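Local coordinates for protein heroin esterase (Rhodococcus sp., PDB 1LZL) that probably hydrolyses the acetyl ester groups of heroin, acting as a bacterial esterase of the alpha/beta hydrolase fold, at residues D47-R52 / F101-A106; Y139-A144 / S152-G157. One frame throughout, in Å; residues are numbered along the deposited sequence. Where two conformers were deposited one is given.

Interaction 1: D47-R52 / F101-A106; sequences DGVSLR and FCVEVA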
ATOM      1  N   ASP A  47      -7.994  11.725  18.640  1.00 21.77           N
ATOM      2  CA  ASP A  47      -8.332  13.131  18.837  1.00 22.24           C
ATOM      3  C   ASP A  47      -8.411  13.859  17.502  1.00 25.18           C
ATOM      4  O   ASP A  47      -7.540  13.693  16.665  1.00 21.49           O
ATOM      5  CB  ASP A  47      -7.311  13.846  19.730  1.00 34.01           C
ATOM      6  CG  ASP A  47      -7.876  15.147  20.275  1.00 48.97           C
ATOM      7  OD1 ASP A  47      -8.979  15.152  20.873  1.00 59.07           O
ATOM      8  OD2 ASP A  47      -7.196  16.179  20.089  1.00 59.38           O
ATOM      9  N   GLY A  48      -9.457  14.660  17.340  1.00 22.98           N
ATOM     10  CA  GLY A  48      -9.743  15.475  16.215  1.00 21.47           C
ATOM     11  C   GLY A  48     -10.259  14.711  15.012  1.00 20.34           C
ATOM     12  O   GLY A  48     -10.399  15.323  13.956  1.00 21.54           O
ATOM     13  N   VAL A  49     -10.533  13.428  15.081  1.00 17.56           N
ATOM     14  CA  VAL A  49     -11.081  12.727  13.914  1.00 18.32           C
ATOM     15  C   VAL A  49     -12.182  11.775  14.365  1.00 17.95           C
ATOM     16  O   VAL A  49     -12.301  11.532  15.577  1.00 19.35           O
ATOM     17  CB  VAL A  49     -10.035  11.921  13.112  1.00 17.88           C
ATOM     18  CG1 VAL A  49      -8.851  12.775  12.715  1.00 19.38           C
ATOM     19  CG2 VAL A  49      -9.572  10.691  13.902  1.00 19.90           C
ATOM     20  N   SER A  50     -12.984  11.289  13.419  1.00 16.38           N
ATOM     21  CA  SER A  50     -13.954  10.240  13.742  1.00 17.02           C
ATOM     22  C   SER A  50     -13.882   9.121  12.685  1.00 15.66           C
ATOM     23  O   SER A  50     -13.471   9.416  11.565  1.00 17.63           O
ATOM     24  CB  SER A  50     -15.365  10.762  13.915  0.63 19.72           C
ATOM     25  OG  SER A  50     -15.984  11.142  12.719  0.63 22.88           O
ATOM     26  N   LEU A  51     -14.236   7.920  13.073  1.00 15.16           N
ATOM     27  CA  LEU A  51     -14.168   6.732  12.214  1.00 14.51           C
ATOM     28  C   LEU A  51     -15.541   6.122  12.158  1.00 16.45           C
ATOM     29  O   LEU A  51     -16.185   5.892  13.197  1.00 17.17           O
ATOM     30  CB  LEU A  51     -13.096   5.766  12.752  1.00 18.01           C
ATOM     31  CG  LEU A  51     -12.654   4.590  11.858  1.00 17.94           C
ATOM     32  CD1 LEU A  51     -11.312   4.027  12.258  1.00 15.49           C
ATOM     33  CD2 LEU A  51     -13.652   3.441  11.889  1.00 20.15           C
ATOM     34  N   ARG A  52     -16.011   5.815  10.952  1.00 15.19           N
ATOM     35  CA  ARG A  52     -17.249   5.039  10.889  1.00 14.63           C
ATOM     36  C   ARG A  52     -17.057   4.023   9.761  1.00 13.93           C
ATOM     37  O   ARG A  52     -16.186   4.208   8.929  1.00 15.45           O
ATOM     38  CB  ARG A  52     -18.503   5.855  10.676  1.00 19.74           C
ATOM     39  CG  ARG A  52     -18.681   6.455   9.287  1.00 19.44           C
ATOM     40  CD  ARG A  52     -19.987   7.253   9.188  1.00 23.71           C
ATOM     41  NE  ARG A  52     -19.872   8.242   8.114  1.00 28.64           N
ATOM     42  CZ  ARG A  52     -20.545   8.245   6.987  1.00 32.88           C
ATOM     43  NH1 ARG A  52     -21.446   7.281   6.750  1.00 42.20           N
ATOM     44  NH2 ARG A  52     -20.363   9.193   6.062  1.00 41.79           N
ATOM     45  N   PHE A 101      -1.790   5.682  10.455  1.00 12.03           N
ATOM     46  CA  PHE A 101      -1.517   6.539   9.296  1.00 11.83           C
ATOM     47  C   PHE A 101      -2.787   7.237   8.836  1.00 11.66           C
ATOM     48  O   PHE A 101      -2.759   8.424   8.479  1.00 11.10           O
ATOM     49  CB  PHE A 101      -0.891   5.725   8.141  1.00 13.48           C
ATOM     50  CG  PHE A 101      -0.572   6.579   6.914  1.00 13.26           C
ATOM     51  CD1 PHE A 101       0.312   7.658   7.042  1.00 14.99           C
ATOM     52  CD2 PHE A 101      -1.184   6.311   5.689  1.00 13.07           C
ATOM     53  CE1 PHE A 101       0.585   8.447   5.917  1.00 14.04           C
ATOM     54  CE2 PHE A 101      -0.870   7.058   4.548  1.00 12.13           C
ATOM     55  CZ  PHE A 101       0.012   8.134   4.690  1.00 12.88           C
ATOM     56  N   CYS A 102      -3.905   6.513   8.805  1.00 11.35           N
ATOM     57  CA  CYS A 102      -5.143   7.134   8.289  1.00 12.64           C
ATOM     58  C   CYS A 102      -5.603   8.276   9.205  1.00 12.29           C
ATOM     59  O   CYS A 102      -6.069   9.311   8.742  1.00 13.59           O
ATOM     60  CB  CYS A 102      -6.218   6.048   8.121  1.00 12.77           C
ATOM     61  SG  CYS A 102      -5.742   4.873   6.813  1.00 13.72           S
ATOM     62  N   VAL A 103      -5.457   8.055  10.529  1.00 14.27           N
ATOM     63  CA  VAL A 103      -5.772   9.139  11.464  1.00 14.20           C
ATOM     64  C   VAL A 103      -4.844  10.327  11.223  1.00 14.10           C
ATOM     65  O   VAL A 103      -5.259  11.495  11.211  1.00 15.01           O
ATOM     66  CB  VAL A 103      -5.647   8.613  12.901  1.00 15.28           C
ATOM     67  CG1 VAL A 103      -5.601   9.746  13.923  1.00 14.14           C
ATOM     68  CG2 VAL A 103      -6.823   7.680  13.189  1.00 17.07           C
ATOM     69  N   GLU A 104      -3.547  10.037  11.022  1.00 14.19           N
ATOM     70  CA  GLU A 104      -2.592  11.127  10.774  1.00 15.08           C
ATOM     71  C   GLU A 104      -2.977  12.004   9.597  1.00 13.47           C
ATOM     72  O   GLU A 104      -2.947  13.246   9.610  1.00 14.97           O
ATOM     73  CB  GLU A 104      -1.161  10.539  10.598  1.00 18.66           C
ATOM     74  CG  GLU A 104      -0.122  11.660  10.556  1.00 31.32           C
ATOM     75  CD  GLU A 104       1.326  11.237  10.430  1.00 31.07           C
ATOM     76  OE1 GLU A 104       1.542  10.110   9.910  1.00 52.22           O
ATOM     77  OE2 GLU A 104       2.263  12.002  10.823  1.00 33.33           O
ATOM     78  N   VAL A 105      -3.341  11.329   8.497  1.00 13.67           N
ATOM     79  CA  VAL A 105      -3.715  12.069   7.276  1.00 13.22           C
ATOM     80  C   VAL A 105      -4.972  12.914   7.547  1.00 12.73           C
ATOM     81  O   VAL A 105      -5.025  14.085   7.171  1.00 13.81           O
ATOM     82  CB  VAL A 105      -3.942  11.055   6.138  1.00 12.20           C
ATOM     83  CG1 VAL A 105      -4.663  11.694   4.973  1.00 13.76           C
ATOM     84  CG2 VAL A 105      -2.585  10.446   5.741  1.00 14.89           C
ATOM     85  N   ALA A 106      -5.970  12.299   8.195  1.00 12.50           N
ATOM     86  CA  ALA A 106      -7.213  13.047   8.421  1.00 12.71           C
ATOM     87  C   ALA A 106      -6.961  14.226   9.347  1.00 15.04           C
ATOM     88  O   ALA A 106      -7.392  15.349   9.137  1.00 17.06           O
ATOM     89  CB  ALA A 106      -8.288  12.156   9.012  1.00 12.83           C
TER
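Val-49 meets Val-103 and Ala-106 chiefly through methyl groups, while the aromatic ring of the helical segment, that of Phe-101, is engaged away from them: one of its faces takes CG2 of Val-105, 3.6 Å above the plane and displaced toward the rim. The Phe-101 ring also meets the indole of Trp-84, the two planes inclined at about 60°, and Phe-101 packs on Ile-312 of helix 299-315.

Across the contact, Val-49 spreads its two branches over successive turns of helix 99-109. CG1 reaches the later turn, where it lies 3.8 Å from CB of Ala-106. CG2 drops to the earlier one and comes up against the fork of Val-103, equally far from both its methyls, 4.1 Å from CG1 of Val-103 and 4.1 Å from its CG2. This division of labour follows from chi1 of -53° at Val-49, which sets CG1 anti to the carbonyl carbon and tucks CG2 between the backbone N and that carbon. The two valine side chains meet at a slant, whereas Ala-106 directs its single methyl at the strand.

Val-70 of strand 65-72 touches both Val-49 and Ala-106, and Phe-46 packs on Val-103, which places the cluster between the outer strands of the sheet and the helix. Cutting Val-49 back to an alanine removes both CG methyls and is likely to open a gap between the strand and the Val-103 and Ala-106 side chains.

No hydrogen bond crosses the contact between these segments; just beyond it, Asp-47 O accepts one from Arg-107 NE. With some 148 Å² buried and three apolar residues involved, the start of strand 49-56 is held to the helix by shape and hydrophobic burial, without directional bonds between the two.

Interaction 2: Y139-A144 / S152-G157; sequences YIHAHA and SRIAVG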
ATOM      1  N   TYR A 139     -17.377   2.915  -5.284  1.00 11.10           N
ATOM      2  CA  TYR A 139     -18.356   3.359  -4.286  1.00 11.28           C
ATOM      3  C   TYR A 139     -18.042   4.748  -3.793  1.00 12.52           C
ATOM      4  O   TYR A 139     -18.964   5.587  -3.738  1.00 14.02           O
ATOM      5  CB  TYR A 139     -18.333   2.352  -3.129  1.00 11.81           C
ATOM      6  CG  TYR A 139     -19.140   2.864  -1.944  1.00 13.44           C
ATOM      7  CD1 TYR A 139     -20.530   2.767  -1.955  1.00 17.11           C
ATOM      8  CD2 TYR A 139     -18.499   3.423  -0.835  1.00 14.66           C
ATOM      9  CE1 TYR A 139     -21.223   3.247  -0.842  1.00 20.02           C
ATOM     10  CE2 TYR A 139     -19.172   3.908   0.265  1.00 19.50           C
ATOM     11  CZ  TYR A 139     -20.557   3.790   0.225  1.00 18.47           C
ATOM     12  OH  TYR A 139     -21.288   4.272   1.293  1.00 23.78           O
ATOM     13  N   ILE A 140     -16.802   5.017  -3.349  1.00 11.23           N
ATOM     14  CA  ILE A 140     -16.552   6.372  -2.794  1.00 12.22           C
ATOM     15  C   ILE A 140     -16.770   7.450  -3.844  1.00 12.88           C
ATOM     16  O   ILE A 140     -17.237   8.548  -3.504  1.00 14.65           O
ATOM     17  CB  ILE A 140     -15.216   6.526  -2.067  0.60 14.05           C
ATOM     18  CG1 ILE A 140     -14.010   6.301  -2.953  0.60 13.43           C
ATOM     19  CG2 ILE A 140     -15.213   5.624  -0.826  0.60 17.03           C
ATOM     20  CD1 ILE A 140     -12.717   6.482  -2.160  0.60 18.86           C
ATOM     21  N   HIS A 141     -16.474   7.161  -5.112  1.00 13.20           N
ATOM     22  CA  HIS A 141     -16.623   8.137  -6.181  1.00 12.57           C
ATOM     23  C   HIS A 141     -18.107   8.373  -6.422  1.00 13.47           C
ATOM     24  O   HIS A 141     -18.516   9.544  -6.490  1.00 16.86           O
ATOM     25  CB  HIS A 141     -15.939   7.611  -7.456  1.00 16.28           C
ATOM     26  CG  HIS A 141     -16.122   8.604  -8.564  1.00 18.06           C
ATOM     27  ND1 HIS A 141     -16.955   8.301  -9.600  1.00 21.60           N
ATOM     28  CD2 HIS A 141     -15.631   9.856  -8.767  1.00 19.80           C
ATOM     29  CE1 HIS A 141     -16.964   9.343 -10.445  1.00 21.16           C
ATOM     30  NE2 HIS A 141     -16.178  10.290  -9.959  1.00 21.13           N
ATOM     31  N   ALA A 142     -18.876   7.305  -6.504  1.00 13.48           N
ATOM     32  CA  ALA A 142     -20.322   7.425  -6.813  1.00 15.84           C
ATOM     33  C   ALA A 142     -21.085   8.037  -5.666  1.00 16.51           C
ATOM     34  O   ALA A 142     -22.096   8.693  -5.883  1.00 19.88           O
ATOM     35  CB  ALA A 142     -20.920   6.059  -7.125  1.00 15.93           C
ATOM     36  N   HIS A 143     -20.662   7.827  -4.434  1.00 15.67           N
ATOM     37  CA  HIS A 143     -21.351   8.420  -3.283  1.00 15.86           C
ATOM     38  C   HIS A 143     -20.620   9.642  -2.751  1.00 16.82           C
ATOM     39  O   HIS A 143     -20.804  10.004  -1.593  1.00 16.23           O
ATOM     40  CB  HIS A 143     -21.517   7.342  -2.195  1.00 15.64           C
ATOM     41  CG  HIS A 143     -22.432   6.230  -2.637  1.00 20.57           C
ATOM     42  ND1 HIS A 143     -23.754   6.154  -2.258  1.00 23.89           N
ATOM     43  CD2 HIS A 143     -22.242   5.158  -3.439  1.00 22.68           C
ATOM     44  CE1 HIS A 143     -24.339   5.081  -2.789  1.00 24.69           C
ATOM     45  NE2 HIS A 143     -23.427   4.461  -3.516  1.00 24.28           N
ATOM     46  N   ALA A 144     -19.780  10.342  -3.533  1.00 16.69           N
ATOM     47  CA  ALA A 144     -18.894  11.361  -2.953  1.00 17.41           C
ATOM     48  C   ALA A 144     -19.676  12.468  -2.267  1.00 17.85           C
ATOM     49  O   ALA A 144     -19.342  12.916  -1.194  1.00 19.02           O
ATOM     50  CB  ALA A 144     -17.920  11.966  -3.982  1.00 17.43           C
ATOM     51  N   SER A 152     -13.255  15.068  -7.513  1.00 16.93           N
ATOM     52  CA  SER A 152     -12.137  15.480  -8.352  1.00 16.11           C
ATOM     53  C   SER A 152     -10.830  15.374  -7.578  1.00 15.28           C
ATOM     54  O   SER A 152      -9.754  15.632  -8.163  1.00 17.59           O
ATOM     55  CB  SER A 152     -12.328  16.913  -8.865  1.00 17.66           C
ATOM     56  OG  SER A 152     -11.946  17.871  -7.874  1.00 19.37           O
ATOM     57  N   ARG A 153     -10.832  14.992  -6.307  1.00 14.37           N
ATOM     58  CA  ARG A 153      -9.565  14.931  -5.556  1.00 13.35           C
ATOM     59  C   ARG A 153      -9.527  13.638  -4.734  1.00 11.31           C
ATOM     60  O   ARG A 153      -9.508  13.675  -3.512  1.00 13.01           O
ATOM     61  CB  ARG A 153      -9.436  16.180  -4.667  1.00 15.80           C
ATOM     62  CG  ARG A 153      -9.130  17.391  -5.576  1.00 17.84           C
ATOM     63  CD  ARG A 153      -8.737  18.619  -4.795  1.00 22.89           C
ATOM     64  NE  ARG A 153      -9.878  19.105  -4.006  1.00 24.95           N
ATOM     65  CZ  ARG A 153      -9.696  19.880  -2.955  1.00 28.24           C
ATOM     66  NH1 ARG A 153      -8.457  20.220  -2.593  1.00 30.79           N
ATOM     67  NH2 ARG A 153     -10.746  20.317  -2.244  1.00 29.43           N
ATOM     68  N   ILE A 154      -9.540  12.528  -5.499  1.00 11.56           N
ATOM     69  CA  ILE A 154      -9.380  11.203  -4.906  1.00 10.88           C
ATOM     70  C   ILE A 154      -7.935  10.753  -5.131  1.00 10.42           C
ATOM     71  O   ILE A 154      -7.476  10.747  -6.278  1.00 12.61           O
ATOM     72  CB  ILE A 154     -10.341  10.188  -5.546  1.00 12.15           C
ATOM     73  CG1 ILE A 154     -11.806  10.645  -5.395  1.00 14.51           C
ATOM     74  CG2 ILE A 154     -10.106   8.778  -4.999  1.00 12.52           C
ATOM     75  CD1 ILE A 154     -12.746   9.842  -6.277  1.00 18.19           C
ATOM     76  N   ALA A 155      -7.272  10.386  -4.049  1.00 10.56           N
ATOM     77  CA  ALA A 155      -5.960   9.728  -4.133  1.00  9.41           C
ATOM     78  C   ALA A 155      -6.142   8.220  -3.918  1.00  8.78           C
ATOM     79  O   ALA A 155      -7.012   7.857  -3.123  1.00 10.88           O
ATOM     80  CB  ALA A 155      -4.941  10.279  -3.139  1.00 10.78           C
ATOM     81  N   VAL A 156      -5.339   7.375  -4.519  1.00  9.00           N
ATOM     82  CA  VAL A 156      -5.325   5.932  -4.231  1.00  8.66           C
ATOM     83  C   VAL A 156      -3.913   5.625  -3.763  1.00  8.26           C
ATOM     84  O   VAL A 156      -2.949   6.033  -4.451  1.00  9.14           O
ATOM     85  CB  VAL A 156      -5.715   5.093  -5.442  1.00  9.02           C
ATOM     86  CG1 VAL A 156      -5.612   3.606  -5.077  1.00 10.10           C
ATOM     87  CG2 VAL A 156      -7.145   5.433  -5.877  1.00  9.38           C
ATOM     88  N   GLY A 157      -3.767   4.935  -2.638  1.00  8.66           N
ATOM     89  CA  GLY A 157      -2.428   4.654  -2.139  1.00  8.75           C
ATOM     90  C   GLY A 157      -2.377   3.411  -1.307  1.00  7.94           C
ATOM     91  O   GLY A 157      -3.415   2.881  -0.865  1.00  8.92           O
TER
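Ile-154 and His-141 set their side chains at about a right angle, the isoleucine pushing its terminal methyl at the edge of the imidazole, near the ring plane. CD1 of Ile-154 lies 3.8 Å from CD2 of His-141, so a carbon edge of the ring, and neither of its nitrogens, makes the closest approach. The same methyl is 4.1 Å from CB of His-141 and thus sits in the angle between the ring and the stem that carries it. Two torsions bring this about: CG of His-141 stands anti to its backbone N (chi1 179°), and the Ile-154 chain runs out fully extended from CA to CD1 (chi2 167°).

The other branch of Ile-154 turns to a different neighbour. In one conformer of Ile-140, its CD1 comes to 4.5 Å from CG2 of Ile-154, a loose approach that remains doubtful because Ile-140 also adopts a second conformer. No hydrogen bond links the segments.

Pro-151, Val-179 and Pro-180 also pack on His-141, while Ile-140 rests on Leu-83 and Ile-154 on Val-81, both of strand 79-85.

This is helix-on-sheet packing within a beta-alpha-beta crossover: from strand 112-116 the chain passes through helix 128-142 and returns in strand 153-159, parallel, on the far side of strand 79-85. Such crossovers build the core of the alpha/beta hydrolase fold, and the end of strand 153-159 runs into a GxSxG sequence that probably forms the nucleophile elbow.

Following the chain from the N terminus, interaction 1 comes first. It closes a loop of 48 residues that contains strands 65-72 and 79-85, and brings the start of the outermost strand, 49-56, against helix 99-109. That helix leads on to strand 112-116 and then to helix 128-142, where interaction 2 opens; its own loop is only seven residues long and ends in strand 153-159. The two loops follow in series, neither nesting nor crossing. The centres of interactions 1 and 2 are 17 Å apart. The nearest atoms of interactions 1 and 2 are about 6 Å apart, without touching. Both engage the same mixed sheet, interaction 1 at its antiparallel margin and interaction 2 in its parallel interior.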